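Local structure of glutathione S-transferase (Sulfitobacter, 4GF0) at residues A[71-76]-A[83-88]; A[16-21]-A[200-205]; A[46-51]-A[56-61]. The protein binds glutathione and, as a glutathione S-transferase homolog, probably catalyses conjugation of the thiol tripeptide to electrophilic substrates. One frame throughout, in Å; residues are numbered along the deposited sequence.

Interaction 1 (A[71-76]-A[83-88]); sequences LLDYVA and GLVPTD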
loop_
_atom_site.group_PDB
_atom_site.type_symbol
_atom_site.label_atom_id
_atom_site.label_comp_id
_atom_site.label_asym_id
_atom_site.label_seq_id
_atom_site.Cartn_x
_atom_site.Cartn_y
_atom_site.Cartn_z
ATOM N N LEU A 71 5.925 5.558 -4.686
ATOM C CA LEU A 71 6.311 6.760 -5.431
ATOM C C LEU A 71 6.454 7.957 -4.508
ATOM O O LEU A 71 7.302 8.806 -4.722
ATOM C CB LEU A 71 5.260 7.096 -6.489
ATOM C CG LEU A 71 5.024 6.039 -7.569
ATOM C CD1 LEU A 71 4.204 6.603 -8.725
ATOM C CD2 LEU A 71 6.335 5.539 -8.055
ATOM N N LEU A 72 5.586 8.048 -3.506
ATOM C CA LEU A 72 5.677 9.146 -2.537
ATOM C C LEU A 72 6.991 9.067 -1.753
ATOM O O LEU A 72 7.711 10.065 -1.609
ATOM C CB LEU A 72 4.468 9.125 -1.590
ATOM C CG LEU A 72 3.121 9.544 -2.192
ATOM C CD1 LEU A 72 1.964 9.240 -1.207
ATOM C CD2 LEU A 72 3.151 11.019 -2.535
ATOM N N ASP A 73 7.333 7.888 -1.248
ATOM C CA ASP A 73 8.620 7.737 -0.564
ATOM C C ASP A 73 9.796 8.008 -1.505
ATOM O O ASP A 73 10.817 8.548 -1.088
ATOM C CB ASP A 73 8.745 6.351 0.104
ATOM C CG ASP A 73 8.646 6.429 1.618
ATOM O OD1 ASP A 73 9.338 7.286 2.215
ATOM O OD2 ASP A 73 7.867 5.652 2.215
ATOM N N TYR A 74 9.655 7.649 -2.777
ATOM C CA TYR A 74 10.711 7.942 -3.745
ATOM C C TYR A 74 10.936 9.452 -3.913
ATOM O O TYR A 74 12.077 9.941 -3.892
ATOM C CB TYR A 74 10.429 7.275 -5.106
ATOM C CG TYR A 74 11.544 7.572 -6.079
ATOM C CD1 TYR A 74 12.724 6.854 -6.037
ATOM C CD2 TYR A 74 11.427 8.590 -7.015
ATOM C CE1 TYR A 74 13.772 7.138 -6.909
ATOM C CE2 TYR A 74 12.478 8.890 -7.882
ATOM C CZ TYR A 74 13.632 8.155 -7.826
ATOM O OH TYR A 74 14.682 8.447 -8.671
ATOM N N VAL A 75 9.847 10.196 -4.070
ATOM C CA VAL A 75 9.940 11.647 -4.201
ATOM C C VAL A 75 10.631 12.269 -2.995
ATOM O O VAL A 75 11.494 13.133 -3.132
ATOM C CB VAL A 75 8.565 12.282 -4.424
ATOM C CG1 VAL A 75 8.681 13.823 -4.342
ATOM C CG2 VAL A 75 8.050 11.858 -5.790
ATOM N N ALA A 76 10.266 11.806 -1.806
ATOM C CA ALA A 76 10.903 12.309 -0.597
ATOM C C ALA A 76 12.393 11.995 -0.592
ATOM O O ALA A 76 13.213 12.821 -0.168
ATOM C CB ALA A 76 10.221 11.712 0.632
ATOM N N GLY A 83 11.601 18.023 3.320
ATOM C CA GLY A 83 11.223 17.529 4.637
ATOM C C GLY A 83 9.912 16.758 4.656
ATOM O O GLY A 83 9.144 16.839 5.618
ATOM N N LEU A 84 9.657 15.991 3.600
ATOM C CA LEU A 84 8.380 15.279 3.486
ATOM C C LEU A 84 8.259 14.048 4.389
ATOM O O LEU A 84 7.157 13.550 4.610
ATOM C CB LEU A 84 8.123 14.889 2.030
ATOM C CG LEU A 84 7.857 16.071 1.088
ATOM C CD1 LEU A 84 7.912 15.621 -0.373
ATOM C CD2 LEU A 84 6.503 16.676 1.411
ATOM N N VAL A 85 9.383 13.551 4.894
ATOM C CA VAL A 85 9.390 12.431 5.834
ATOM C C VAL A 85 10.118 12.870 7.095
ATOM O O VAL A 85 11.245 13.381 7.016
ATOM C CB VAL A 85 10.111 11.202 5.235
ATOM C CG1 VAL A 85 10.191 10.052 6.260
ATOM C CG2 VAL A 85 9.409 10.744 3.967
ATOM N N PRO A 86 9.486 12.682 8.264
ATOM C CA PRO A 86 10.121 13.043 9.536
ATOM C C PRO A 86 11.416 12.269 9.770
ATOM O O PRO A 86 11.541 11.110 9.374
ATOM C CB PRO A 86 9.104 12.592 10.589
ATOM C CG PRO A 86 7.834 12.419 9.869
ATOM C CD PRO A 86 8.129 12.132 8.444
ATOM N N THR A 87 12.385 12.899 10.421
ATOM C CA THR A 87 13.609 12.189 10.774
ATOM C C THR A 87 13.376 11.191 11.910
ATOM O O THR A 87 14.027 10.150 11.967
ATOM C CB THR A 87 14.746 13.157 11.144
ATOM O OG1 THR A 87 14.328 13.985 12.232
ATOM C CG2 THR A 87 15.102 14.025 9.957
ATOM N N ASP A 88 12.454 11.517 12.812
ATOM C CA ASP A 88 12.118 10.608 13.908
ATOM C C ASP A 88 11.406 9.381 13.361
ATOM O O ASP A 88 10.382 9.513 12.691
ATOM C CB ASP A 88 11.202 11.290 14.918
ATOM C CG ASP A 88 10.692 10.327 15.974
ATOM O OD1 ASP A 88 11.520 9.781 16.729
ATOM O OD2 ASP A 88 9.466 10.110 16.048
HETATM O O HOH W 1 11.393 15.214 1.517
#
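Val-85 meets Ala-76 in the closest approach of this contact, and its side chain can be followed outward atom by atom. CB leaves the backbone toward helix 68-78 and splits into two methyls. CG1, anti to the backbone N (chi1 177°), touches no atom of 71-76. The other methyl, anti to the carbonyl carbon instead, carries the contact: Val-85 CG2 lies 3.6 Å from Ala-76 CB and 3.9 Å from Asp-73 OD1. The two helix residues lie three positions apart, so the methyl sits against the face where Asp-73 and Ala-76 come together, about one turn apart. Asp-73 and Val-85 cross at about a right angle, and the carboxylate merely brushes the methyl; OD2 forms a salt bridge with Arg-96 of the same chain and a long, weak ion pair with Arg-96 of the second subunit.

Leu-84 adds a second apolar patch. Leu-84 CB sits 4.1 Å from Ala-76 CB, while Leu-84 CD1 reaches only to 4.4 Å from Val-75 CG1, a looser touch. No direct hydrogen bond links 71-76 to 83-88. A water instead accepts from Leu-84 N at 2.8 Å and gives a weak bond to Ala-76 O at 3.4 Å, bridging the two backbones close to the place where Ala-76 and Leu-84 have their nearest CA atoms, 5.6 Å apart.

The contact packs the linker between the thioredoxin-like and the all-helical parts of the glutathione transferase fold against the helix it has just left. Val-85 also rests on Ala-92 and Met-95 of helix 89-111, Leu-84 pairs through its backbone with Leu-161, and Leu-72 and Val-75 press from helix 68-78 onto helix 14-23.

Interaction 2 (A[16-21]-A[200-205]); sequences AVAIAI and AAVKDK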
loop_
_atom_site.group_PDB
_atom_site.type_symbol
_atom_site.label_atom_id
_atom_site.label_comp_id
_atom_site.label_asym_id
_atom_site.label_seq_id
_atom_site.Cartn_x
_atom_site.Cartn_y
_atom_site.Cartn_z
ATOM N N ALA A 16 -1.941 12.365 -5.988
ATOM C CA ALA A 16 -1.178 12.484 -4.745
ATOM C C ALA A 16 0.313 12.591 -5.045
ATOM O O ALA A 16 1.045 13.323 -4.378
ATOM C CB ALA A 16 -1.448 11.295 -3.814
ATOM N N VAL A 17 0.771 11.854 -6.048
ATOM C CA VAL A 17 2.186 11.874 -6.382
ATOM C C VAL A 17 2.534 13.227 -7.000
ATOM O O VAL A 17 3.574 13.811 -6.694
ATOM C CB VAL A 17 2.552 10.703 -7.321
ATOM C CG1 VAL A 17 4.048 10.735 -7.666
ATOM C CG2 VAL A 17 2.195 9.368 -6.662
ATOM N N ALA A 18 1.654 13.744 -7.854
ATOM C CA ALA A 18 1.892 15.057 -8.452
ATOM C C ALA A 18 2.015 16.134 -7.375
ATOM O O ALA A 18 2.903 16.993 -7.428
ATOM C CB ALA A 18 0.786 15.401 -9.425
ATOM N N ILE A 19 1.137 16.068 -6.388
ATOM C CA ILE A 19 1.179 17.021 -5.285
ATOM C C ILE A 19 2.527 16.950 -4.570
ATOM O O ILE A 19 3.126 17.982 -4.268
ATOM C CB ILE A 19 0.038 16.767 -4.311
ATOM C CG1 ILE A 19 -1.275 17.148 -4.996
ATOM C CG2 ILE A 19 0.215 17.601 -3.024
ATOM C CD1 ILE A 19 -2.538 16.680 -4.234
ATOM N N ALA A 20 3.012 15.739 -4.314
ATOM C CA ALA A 20 4.302 15.585 -3.653
ATOM C C ALA A 20 5.448 16.141 -4.488
ATOM O O ALA A 20 6.370 16.760 -3.948
ATOM C CB ALA A 20 4.558 14.128 -3.294
ATOM N N ILE A 21 5.396 15.923 -5.802
ATOM C CA ILE A 21 6.447 16.427 -6.673
ATOM C C ILE A 21 6.444 17.952 -6.651
ATOM O O ILE A 21 7.502 18.583 -6.642
ATOM C CB ILE A 21 6.303 15.915 -8.117
ATOM C CG1 ILE A 21 6.447 14.391 -8.127
ATOM C CG2 ILE A 21 7.420 16.503 -8.977
ATOM C CD1 ILE A 21 6.119 13.729 -9.466
ATOM N N ALA A 200 -2.800 23.953 -5.528
ATOM C CA ALA A 200 -3.170 24.930 -6.547
ATOM C C ALA A 200 -2.488 24.614 -7.880
ATOM O O ALA A 200 -3.085 24.781 -8.948
ATOM C CB ALA A 200 -2.824 26.332 -6.101
ATOM N N ALA A 201 -1.239 24.158 -7.810
ATOM C CA ALA A 201 -0.474 23.826 -9.011
ATOM C C ALA A 201 -1.080 22.661 -9.788
ATOM O O ALA A 201 -1.161 22.712 -11.022
ATOM C CB ALA A 201 0.970 23.528 -8.661
ATOM N N VAL A 202 -1.489 21.602 -9.093
ATOM C CA VAL A 202 -2.046 20.454 -9.811
ATOM C C VAL A 202 -3.437 20.771 -10.368
ATOM O O VAL A 202 -3.804 20.268 -11.431
ATOM C CB VAL A 202 -2.061 19.151 -8.976
ATOM C CG1 VAL A 202 -0.655 18.828 -8.484
ATOM C CG2 VAL A 202 -3.039 19.255 -7.799
ATOM N N LYS A 203 -4.200 21.608 -9.669
ATOM C CA LYS A 203 -5.484 22.069 -10.194
ATOM C C LYS A 203 -5.275 22.848 -11.482
ATOM O O LYS A 203 -6.021 22.685 -12.449
ATOM C CB LYS A 203 -6.210 22.952 -9.179
ATOM C CG LYS A 203 -7.009 22.193 -8.138
ATOM C CD LYS A 203 -7.758 23.156 -7.222
ATOM C CE LYS A 203 -8.467 22.414 -6.098
ATOM N NZ LYS A 203 -8.934 23.349 -5.040
ATOM N N ASP A 204 -4.251 23.696 -11.489
ATOM C CA ASP A 204 -3.940 24.508 -12.663
ATOM C C ASP A 204 -3.539 23.625 -13.840
ATOM O O ASP A 204 -3.671 24.017 -14.996
ATOM C CB ASP A 204 -2.814 25.502 -12.349
ATOM C CG ASP A 204 -3.281 26.676 -11.507
ATOM O OD1 ASP A 204 -4.486 27.003 -11.550
ATOM O OD2 ASP A 204 -2.439 27.282 -10.809
ATOM N N LYS A 205 -3.052 22.427 -13.537
ATOM C CA LYS A 205 -2.625 21.486 -14.567
ATOM C C LYS A 205 -3.752 20.545 -14.973
ATOM O O LYS A 205 -3.532 19.604 -15.739
ATOM C CB LYS A 205 -1.407 20.685 -14.095
ATOM C CG LYS A 205 -0.141 21.522 -13.972
ATOM C CD LYS A 205 1.057 20.683 -13.553
ATOM C CE LYS A 205 2.353 21.429 -13.830
ATOM N NZ LYS A 205 3.013 21.943 -12.601
#
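Two torsions set this contact: Val-202 has CG1 anti to the carbonyl carbon (chi1 -56°), which puts CG2 in the crowded position between backbone N and carbonyl carbon, and Ile-19 has CG1 anti to its own carbonyl carbon (chi1 -69°). Both methyls of Val-202 thereby face helix 14-23. Val-202 CG1 comes to 3.8 Å from Ala-18 CB and also lies 3.9 Å from Ile-19 N, against the helix backbone itself. Of 16-21, Val-202 CG2 reaches Ile-19 CG1, at 3.9 Å. With Val-202 CG1 equally near that methylene, the valine fork straddles it, and the two side chains cross at about a right angle.

The geometry is that of one branched residue lodged against two consecutive residues of a helix. All three side chains are buried, and no hydrogen bond or ion pair crosses between the segments. The small Ala-18 is consistent with the close approach of the helices, Ile-19 CA to Val-202 CA 6.5 Å.

Helix 197-204, close to the C-terminus, thus packs on the first helix of the thioredoxin-like domain. Met-207 touches both Ala-18 and Val-202, Ile-19 continues onto Pro-164, Phe-167 and Val-168 of helix 162-170, and Ala-18 also touches Tyr-28 of strand 28-32.

Interaction 3 (A[46-51]-A[56-61]); sequences LAINPK and ALRLED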
loop_
_atom_site.group_PDB
_atom_site.type_symbol
_atom_site.label_atom_id
_atom_site.label_comp_id
_atom_site.label_asym_id
_atom_site.label_seq_id
_atom_site.Cartn_x
_atom_site.Cartn_y
_atom_site.Cartn_z
ATOM N N LEU A 46 -0.085 -0.841 -20.956
ATOM C CA LEU A 46 0.318 -2.055 -20.244
ATOM C C LEU A 46 1.817 -2.334 -20.369
ATOM O O LEU A 46 2.399 -2.979 -19.497
ATOM C CB LEU A 46 -0.496 -3.275 -20.694
ATOM C CG LEU A 46 -1.986 -3.310 -20.323
ATOM C CD1 LEU A 46 -2.659 -4.551 -20.895
ATOM C CD2 LEU A 46 -2.177 -3.260 -18.818
ATOM N N ALA A 47 2.441 -1.849 -21.445
ATOM C CA ALA A 47 3.889 -1.969 -21.613
ATOM C C ALA A 47 4.610 -1.077 -20.607
ATOM O O ALA A 47 5.775 -1.301 -20.275
ATOM C CB ALA A 47 4.306 -1.611 -23.042
ATOM N N ILE A 48 3.909 -0.062 -20.113
ATOM C CA ILE A 48 4.476 0.822 -19.105
ATOM C C ILE A 48 4.178 0.275 -17.718
ATOM O O ILE A 48 5.079 0.097 -16.906
ATOM C CB ILE A 48 3.931 2.258 -19.250
ATOM C CG1 ILE A 48 4.399 2.842 -20.588
ATOM C CG2 ILE A 48 4.388 3.139 -18.079
ATOM C CD1 ILE A 48 3.823 4.206 -20.908
ATOM N N ASN A 49 2.904 0.005 -17.454
ATOM C CA ASN A 49 2.498 -0.620 -16.204
ATOM C C ASN A 49 1.578 -1.798 -16.473
ATOM O O ASN A 49 0.392 -1.608 -16.765
ATOM C CB ASN A 49 1.789 0.376 -15.285
ATOM C CG ASN A 49 1.366 -0.260 -13.970
ATOM O OD1 ASN A 49 1.788 -1.381 -13.650
ATOM N ND2 ASN A 49 0.549 0.454 -13.193
ATOM N N PRO A 50 2.119 -3.025 -16.381
ATOM C CA PRO A 50 1.333 -4.234 -16.659
ATOM C C PRO A 50 0.096 -4.367 -15.766
ATOM O O PRO A 50 -0.822 -5.103 -16.123
ATOM C CB PRO A 50 2.319 -5.366 -16.359
ATOM C CG PRO A 50 3.667 -4.762 -16.557
ATOM C CD PRO A 50 3.537 -3.333 -16.116
ATOM N N LYS A 51 0.073 -3.680 -14.623
ATOM C CA LYS A 51 -1.099 -3.720 -13.745
ATOM C C LYS A 51 -2.250 -2.861 -14.266
ATOM O O LYS A 51 -3.384 -2.986 -13.797
ATOM C CB LYS A 51 -0.715 -3.315 -12.314
ATOM C CG LYS A 51 0.177 -4.343 -11.634
ATOM C CD LYS A 51 0.651 -3.871 -10.268
ATOM C CE LYS A 51 1.764 -2.846 -10.396
ATOM N NZ LYS A 51 2.308 -2.514 -9.037
ATOM N N ALA A 56 2.040 5.766 -12.537
ATOM C CA ALA A 56 3.332 5.148 -12.798
ATOM C C ALA A 56 4.291 6.308 -12.963
ATOM O O ALA A 56 3.901 7.392 -13.414
ATOM C CB ALA A 56 3.290 4.283 -14.066
ATOM N N LEU A 57 5.545 6.091 -12.598
ATOM C CA LEU A 57 6.541 7.150 -12.690
ATOM C C LEU A 57 7.721 6.654 -13.497
ATOM O O LEU A 57 8.279 5.596 -13.201
ATOM C CB LEU A 57 7.009 7.542 -11.284
ATOM C CG LEU A 57 7.901 8.781 -11.169
ATOM C CD1 LEU A 57 7.074 10.057 -11.430
ATOM C CD2 LEU A 57 8.552 8.809 -9.784
ATOM N N ARG A 58 8.111 7.414 -14.518
ATOM C CA ARG A 58 9.291 7.059 -15.274
ATOM C C ARG A 58 10.462 7.891 -14.780
ATOM O O ARG A 58 10.401 9.130 -14.761
ATOM C CB ARG A 58 9.086 7.303 -16.774
ATOM C CG ARG A 58 10.323 6.971 -17.598
ATOM C CD ARG A 58 10.167 7.377 -19.060
ATOM N NE ARG A 58 9.001 6.735 -19.656
ATOM C CZ ARG A 58 8.974 5.472 -20.072
ATOM N NH1 ARG A 58 10.055 4.707 -19.959
ATOM N NH2 ARG A 58 7.861 4.970 -20.598
ATOM N N LEU A 59 11.531 7.211 -14.392
ATOM C CA LEU A 59 12.701 7.898 -13.843
ATOM C C LEU A 59 13.602 8.388 -14.961
ATOM O O LEU A 59 13.358 8.101 -16.137
ATOM C CB LEU A 59 13.476 6.965 -12.912
ATOM C CG LEU A 59 12.658 6.382 -11.761
ATOM C CD1 LEU A 59 13.583 5.601 -10.820
ATOM C CD2 LEU A 59 11.880 7.466 -11.007
ATOM N N GLU A 60 14.649 9.123 -14.594
ATOM C CA GLU A 60 15.559 9.700 -15.573
ATOM C C GLU A 60 16.267 8.633 -16.398
ATOM O O GLU A 60 16.670 8.895 -17.534
ATOM C CB GLU A 60 16.581 10.619 -14.890
ATOM C CG GLU A 60 15.966 11.835 -14.197
ATOM C CD GLU A 60 16.934 12.483 -13.213
ATOM O OE1 GLU A 60 17.710 11.732 -12.581
ATOM O OE2 GLU A 60 16.927 13.734 -13.077
ATOM N N ASP A 61 16.407 7.433 -15.840
ATOM C CA ASP A 61 17.066 6.339 -16.570
ATOM C C ASP A 61 16.075 5.374 -17.215
ATOM O O ASP A 61 16.462 4.272 -17.612
ATOM C CB ASP A 61 18.029 5.559 -15.663
ATOM C CG ASP A 61 17.310 4.744 -14.592
ATOM O OD1 ASP A 61 16.064 4.833 -14.455
ATOM O OD2 ASP A 61 18.008 4.017 -13.850
#
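Ile-48 and Asn-49 both approach the methyl of Ala-56, and this is the more buried part of a modest contact. Ile-48 CG2, anti to its backbone N, lies 4.3 Å from Ala-56 CB, and Asn-49 CB approaches Ala-56 CB at 4.4 Å. Ala-56 and Asn-49 are buried, and no hydrogen bond joins the two segments directly.

Asn-49 is held by its own loop. Asn-49 OD1 accepts from Lys-51 N at 3.0 Å, with an N-H...O angle of 153°. Because the donor is the backbone N two residues on, this is an Asx turn; that N stands well above the carbonyl plane. At the other end of the amide, ND2 donates to the backbone O of Arg-53, a residue of the glutathione pocket. The turn belongs to the loop that enters strand 56-58 of the thioredoxin-like sheet, where Ala-56 pairs with Tyr-7 of strand 4-8.

The Arg-58 side is no more distant, but it is less buried. The arginine leaves its strand with CG anti to the backbone N, then bends at chi3 (-57°), bringing Arg-58 NH2 to 4.1 Å from both Ile-48 CG1 and Ile-48 CD1. The chains cross at about a right angle, and the guanidinium meets the isoleucine obliquely. NH2 is hydrogen-bonded to Tyr-7 OH, while Ile-48 and Arg-58 both remain partly exposed.

In the fold
Helix 68-78 connects the three sites. Interactions 1 and 2, with centres 16 Å apart, touch where Leu-72 CD2 packs 3.5 Å from Ala-20 CB. Interactions 1 and 3 lie 21 Å apart by centres, yet Tyr-74 CE2 comes within 3.5 Å of Leu-59 CD2. Between interactions 2 and 3 the link is thinner, Ile-21 CD1 to Leu-57 CD1 at 4.3 Å. Along the chain, interaction 2 closes a loop that encloses the other two, which follow one another in series. Bound glutathione is nearest interaction 3, about 7 Å from the Asn-49 side chain, against about 12 Å from Asp-73 and 13 Å from Ile-19. Interactions 1 and 3 also touch the second subunit.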